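Local coordinates for endoglucanase (Clostridium thermocellum, PDB 2E4T), which hydrolyses beta-1,4-glucan backbones as an endoglucanase and xyloglucanase, this chain holding the family 44 catalytic barrel of a larger multidomain cellulase, at residues Y285-A288 / E293-C296; T358-G363 / G379-Y384. All blocks are in the same frame, centred on the assembly; numbering follows the deposited sequence.

Interaction 1: residues Y285-A288 / E293-C296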
loop_
_atom_site.group_PDB
_atom_site.type_symbol
_atom_site.label_atom_id
_atom_site.label_comp_id
_atom_site.label_asym_id
_atom_site.label_seq_id
_atom_site.Cartn_x
_atom_site.Cartn_y
_atom_site.Cartn_z
ATOM N N TYR A 285 5.078 8.401 1.682
ATOM C CA TYR A 285 4.733 9.198 2.851
ATOM C C TYR A 285 4.750 10.623 2.379
ATOM O O TYR A 285 5.795 11.137 1.969
ATOM C CB TYR A 285 5.720 8.973 3.993
ATOM C CG TYR A 285 5.600 7.575 4.569
ATOM C CD1 TYR A 285 4.634 7.283 5.512
ATOM C CD2 TYR A 285 6.469 6.562 4.184
ATOM C CE1 TYR A 285 4.537 6.007 6.056
ATOM C CE2 TYR A 285 6.403 5.297 4.713
ATOM C CZ TYR A 285 5.434 5.009 5.690
ATOM O OH TYR A 285 5.365 3.815 6.332
ATOM N N PRO A 286 3.583 11.315 2.350
ATOM C CA PRO A 286 3.544 12.662 1.790
ATOM C C PRO A 286 4.580 13.563 2.437
ATOM O O PRO A 286 4.702 13.577 3.677
ATOM C CB PRO A 286 2.110 13.130 2.103
ATOM C CG PRO A 286 1.381 11.887 2.161
ATOM C CD PRO A 286 2.251 10.841 2.767
ATOM N N GLU A 287 5.229 14.364 1.597
ATOM C CA GLU A 287 6.098 15.428 2.054
ATOM C C GLU A 287 5.330 16.760 2.214
ATOM O O GLU A 287 5.901 17.763 2.689
ATOM C CB GLU A 287 7.294 15.596 1.102
ATOM C CG GLU A 287 8.260 14.433 1.137
ATOM C CD GLU A 287 9.335 14.515 2.216
ATOM O OE1 GLU A 287 9.223 15.305 3.182
ATOM O OE2 GLU A 287 10.353 13.775 2.050
ATOM N N ALA A 288 4.077 16.784 1.814
ATOM C CA ALA A 288 3.265 18.005 1.910
ATOM C C ALA A 288 3.371 18.617 3.313
ATOM O O ALA A 288 3.264 17.910 4.323
ATOM C CB ALA A 288 1.812 17.660 1.625
ATOM N N GLU A 293 4.938 22.592 9.056
ATOM C CA GLU A 293 5.360 21.226 9.406
ATOM C C GLU A 293 4.789 20.266 8.353
ATOM O O GLU A 293 3.783 20.528 7.685
ATOM C CB GLU A 293 4.878 20.819 10.798
ATOM C CG GLU A 293 3.417 20.998 10.902
ATOM C CD GLU A 293 2.813 20.529 12.240
ATOM O OE1 GLU A 293 3.496 19.917 13.095
ATOM O OE2 GLU A 293 1.569 20.697 12.459
ATOM N N ARG A 294 5.445 19.116 8.247
ATOM C CA ARG A 294 4.945 17.999 7.420
ATOM C C ARG A 294 3.624 17.502 7.969
ATOM O O ARG A 294 3.385 17.513 9.176
ATOM C CB ARG A 294 6.026 16.899 7.398
ATOM C CG ARG A 294 5.866 15.844 6.309
ATOM C CD ARG A 294 7.030 14.857 6.405
ATOM N NE ARG A 294 6.908 13.846 5.374
ATOM C CZ ARG A 294 7.888 12.975 5.113
ATOM N NH1 ARG A 294 9.010 12.972 5.831
ATOM N NH2 ARG A 294 7.749 12.113 4.113
ATOM N N ILE A 295 2.754 16.982 7.067
ATOM C CA ILE A 295 1.443 16.498 7.517
ATOM C C ILE A 295 1.487 15.169 8.240
ATOM O O ILE A 295 0.483 14.778 8.885
ATOM C CB ILE A 295 0.433 16.433 6.351
ATOM C CG1 ILE A 295 0.882 15.418 5.277
ATOM C CG2 ILE A 295 0.149 17.824 5.807
ATOM C CD1 ILE A 295 -0.249 15.103 4.294
ATOM N N CYS A 296 2.611 14.433 8.164
ATOM C CA CYS A 296 2.788 13.198 8.867
ATOM C C CYS A 296 4.125 13.283 9.655
ATOM O O CYS A 296 4.931 14.170 9.475
ATOM C CB CYS A 296 2.785 11.987 7.905
ATOM S SG CYS A 296 4.073 12.025 6.646
#
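Arg294 reaches back along residues 285-288 and takes hold of two successive backbone carbonyls, a clear case of an arginine tying together the two arms of a loop. Its CG stands anti to the backbone N (chi1 -164°) and the chain runs out extended from there, which carries the guanidinium past Ala288 to the carbonyls of Tyr285 and Pro286. NE donates an almost straight bond to Pro286 O, 2.8 Å long with 171° at the hydrogen. NH2 gives a more bent one to Tyr285 O at 3.1 Å and adds a weak second bond to Pro286 O. Both oxygens lie at the edge of the guanidinium, in its plane, although NH2 stands well above the carbonyl plane of Tyr285.

One face of the same group is taken by Glu287. The two planar groups are stacked, only 8° from parallel, with Glu287 OE1 3.3 Å from Arg294 CZ. This salt bridge therefore works through charge alone, since no N-H points at the oxygen; the other carboxylate oxygen, OE2, is bonded by Trp327 NE1. Edge bonds and stacked carboxylate together fix the rotation of the guanidinium.

Ala288 and Ile295 form the second half of the contact. Ile295 N donates to Ala288 O at 2.9 Å, and Arg294 CA adds a CA-H...O contact to that oxygen at 3.5 Å. Beyond this backbone link, the Ile295 side chain crosses Pro286 at about a right angle, its CD1 against Pro286 CB, and touches Ala288 CB more loosely.

The contact closes the base of a small hairpin, strands 289-290 and 293-294, that rises from the loop after barrel strand 279-284. Ile295 also packs on Thr306 and Ala309 of helix 304-312, while Tyr285 turns back to bond Glu359 near the end of strand 354-360.

Interaction 2: residues T358-G363 / G379-Y384; sequences TEYDYG and GIFGKY
Phe381 sends the edge of its ring into the face of Tyr360, and this single T-shaped stack is the whole of the contact between 358-363 and 379-384. It illustrates how a barrel strand and the helix that follows it can be joined by a pair of aromatic side chains: residues 358-363 and 379-384 share no hydrogen bond, and the two rings alone join them. Along the helix, Gly379 comes first and accepts a backbone bond from Lys383, an ordinary helical turn. Ile380 packs its side chain on Pro314 and Trp318 of an earlier loop.

Phe381 follows and makes the junction. Its CG is anti to the carbonyl carbon (chi1 -71°), and the ring projects from the helix with CE2 leading. That atom comes 3.9 Å from Tyr360 CE2 and 4.1 Å from Tyr360 CZ, so the phenylalanine meets the tyrosine near the rim of its ring, not over the middle. The planes stand at 88°, with the ring centroids 5.5 Å apart. Such a pairing sets the C-H groups of one ring against the pi face of the other. The hydroxyl of Tyr360 does not enter this stack; Gln374, about two turns before Phe381, bonds it through NE2 and so anchors the tyrosine's far end to the same helix.

Past Gly382, Lys383 runs fully extended and lays its CG against one face of the Tyr384 ring, which also meets Trp318 nearly parallel.

Within the (beta/alpha)8 barrel these parts belong to one beta-alpha-beta unit: strand 354-360, helix 368-384 and strand 388-391. Tyr360 points outward to the helix layer while Glu359 points the other way and makes a salt bridge with Arg42 of strand 40-43; Ala389 of the next strand touches the side chains of both Tyr360 and Phe381.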
loop_
_atom_site.group_PDB
_atom_site.type_symbol
_atom_site.label_atom_id
_atom_site.label_comp_id
_atom_site.label_asym_id
_atom_site.label_seq_id
_atom_site.Cartn_x
_atom_site.Cartn_y
_atom_site.Cartn_z
ATOM N N THR A 358 2.639 0.340 -1.006
ATOM C CA THR A 358 2.666 -0.647 0.064
ATOM C C THR A 358 2.980 -0.059 1.461
ATOM O O THR A 358 2.856 -0.789 2.458
ATOM C CB THR A 358 3.615 -1.798 -0.264
ATOM O OG1 THR A 358 4.925 -1.289 -0.425
ATOM C CG2 THR A 358 3.089 -2.620 -1.425
ATOM N N GLU A 359 3.319 1.227 1.526
ATOM C CA GLU A 359 3.298 1.961 2.777
ATOM C C GLU A 359 2.881 3.385 2.423
ATOM O O GLU A 359 3.355 3.948 1.413
ATOM C CB GLU A 359 4.639 2.052 3.509
ATOM C CG GLU A 359 5.170 0.710 3.951
ATOM C CD GLU A 359 6.477 0.753 4.718
ATOM O OE1 GLU A 359 6.836 1.829 5.277
ATOM O OE2 GLU A 359 7.130 -0.331 4.810
ATOM N N TYR A 360 2.056 3.995 3.267
ATOM C CA TYR A 360 1.707 5.390 3.177
ATOM C C TYR A 360 1.031 5.743 4.516
ATOM O O TYR A 360 0.543 4.859 5.254
ATOM C CB TYR A 360 0.746 5.698 2.002
ATOM C CG TYR A 360 -0.621 5.037 2.140
ATOM C CD1 TYR A 360 -1.662 5.729 2.739
ATOM C CD2 TYR A 360 -0.844 3.739 1.721
ATOM C CE1 TYR A 360 -2.900 5.169 2.941
ATOM C CE2 TYR A 360 -2.102 3.137 1.897
ATOM C CZ TYR A 360 -3.109 3.854 2.520
ATOM O OH TYR A 360 -4.349 3.318 2.759
ATOM N N ASP A 361 0.968 7.052 4.801
ATOM C CA ASP A 361 0.284 7.590 5.996
ATOM C C ASP A 361 0.185 9.075 5.777
ATOM O O ASP A 361 1.208 9.750 5.654
ATOM C CB ASP A 361 1.098 7.264 7.237
ATOM C CG ASP A 361 0.552 7.896 8.522
ATOM O OD1 ASP A 361 -0.608 8.342 8.540
ATOM O OD2 ASP A 361 1.314 7.883 9.555
ATOM N N TYR A 362 -1.070 9.595 5.729
ATOM C CA TYR A 362 -1.305 11.022 5.568
ATOM C C TYR A 362 -1.332 11.779 6.909
ATOM O O TYR A 362 -1.529 13.008 6.909
ATOM C CB TYR A 362 -2.567 11.266 4.725
ATOM C CG TYR A 362 -2.264 11.140 3.251
ATOM C CD1 TYR A 362 -1.896 9.898 2.687
ATOM C CD2 TYR A 362 -2.241 12.264 2.432
ATOM C CE1 TYR A 362 -1.462 9.795 1.372
ATOM C CE2 TYR A 362 -1.845 12.177 1.114
ATOM C CZ TYR A 362 -1.414 10.953 0.591
ATOM O OH TYR A 362 -0.970 10.799 -0.702
ATOM N N GLY A 363 -1.077 11.061 7.993
ATOM C CA GLY A 363 -1.024 11.714 9.291
ATOM C C GLY A 363 -2.404 12.016 9.831
ATOM O O GLY A 363 -3.450 11.677 9.272
ATOM N N GLY A 379 -10.347 6.640 -2.475
ATOM C CA GLY A 379 -11.129 6.943 -3.677
ATOM C C GLY A 379 -10.206 7.103 -4.900
ATOM O O GLY A 379 -10.508 6.584 -6.001
ATOM N N ILE A 380 -9.100 7.829 -4.709
ATOM C CA ILE A 380 -8.126 8.048 -5.766
ATOM C C ILE A 380 -7.490 6.725 -6.203
ATOM O O ILE A 380 -7.347 6.464 -7.416
ATOM C CB ILE A 380 -7.058 9.063 -5.245
ATOM C CG1 ILE A 380 -7.699 10.435 -5.071
ATOM C CG2 ILE A 380 -5.847 9.098 -6.160
ATOM C CD1 ILE A 380 -6.957 11.307 -4.070
ATOM N N PHE A 381 -7.047 5.922 -5.254
ATOM C CA PHE A 381 -6.448 4.636 -5.608
ATOM C C PHE A 381 -7.401 3.839 -6.484
ATOM O O PHE A 381 -6.995 3.195 -7.474
ATOM C CB PHE A 381 -6.092 3.833 -4.369
ATOM C CG PHE A 381 -4.906 4.346 -3.554
ATOM C CD1 PHE A 381 -4.026 5.306 -4.027
ATOM C CD2 PHE A 381 -4.660 3.797 -2.318
ATOM C CE1 PHE A 381 -2.917 5.736 -3.261
ATOM C CE2 PHE A 381 -3.552 4.223 -1.547
ATOM C CZ PHE A 381 -2.696 5.146 -2.035
ATOM N N GLY A 382 -8.683 3.829 -6.102
ATOM C CA GLY A 382 -9.643 3.033 -6.881
ATOM C C GLY A 382 -9.842 3.589 -8.265
ATOM O O GLY A 382 -9.693 2.785 -9.226
ATOM N N LYS A 383 -10.057 4.909 -8.351
ATOM C CA LYS A 383 -10.405 5.596 -9.600
ATOM C C LYS A 383 -9.268 5.535 -10.593
ATOM O O LYS A 383 -9.492 5.413 -11.808
ATOM C CB LYS A 383 -10.757 7.049 -9.268
ATOM C CG LYS A 383 -11.108 7.939 -10.446
ATOM C CD LYS A 383 -11.606 9.309 -9.952
ATOM C CE LYS A 383 -11.906 10.261 -11.091
ATOM N NZ LYS A 383 -12.431 11.519 -10.566
ATOM N N TYR A 384 -8.009 5.678 -10.112
ATOM C CA TYR A 384 -6.860 5.796 -10.987
ATOM C C TYR A 384 -6.189 4.464 -11.229
ATOM O O TYR A 384 -5.202 4.423 -11.982
ATOM C CB TYR A 384 -5.948 6.963 -10.542
ATOM C CG TYR A 384 -6.610 8.347 -10.668
ATOM C CD1 TYR A 384 -6.606 9.018 -11.867
ATOM C CD2 TYR A 384 -7.324 8.888 -9.655
ATOM C CE1 TYR A 384 -7.272 10.244 -12.009
ATOM C CE2 TYR A 384 -8.004 10.109 -9.764
ATOM C CZ TYR A 384 -8.012 10.760 -10.977
ATOM O OH TYR A 384 -8.738 11.926 -11.083
#

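How the interactions relate
Both interactions belong to the same barrel, interaction 2 between its strands and helices, interaction 1 in a loop that follows a strand. Interaction 2 is fully buried, lies nearer the centre of the chain and joins a strand to its helix through apolar ring packing. Interaction 1 is partly buried, joins the loop after the neighbouring strand 279-284 to the second strand of a short hairpin and the turn after it, and buries about four times the area, adding hydrogen bonds and a stacked salt bridge to its apolar contacts. They meet where Tyr285 OH lies 2.7 Å from Glu359 OE1, a probable hydrogen bond, and where Pro286 rests on Asp361 and Tyr362, which follow strand 354-360.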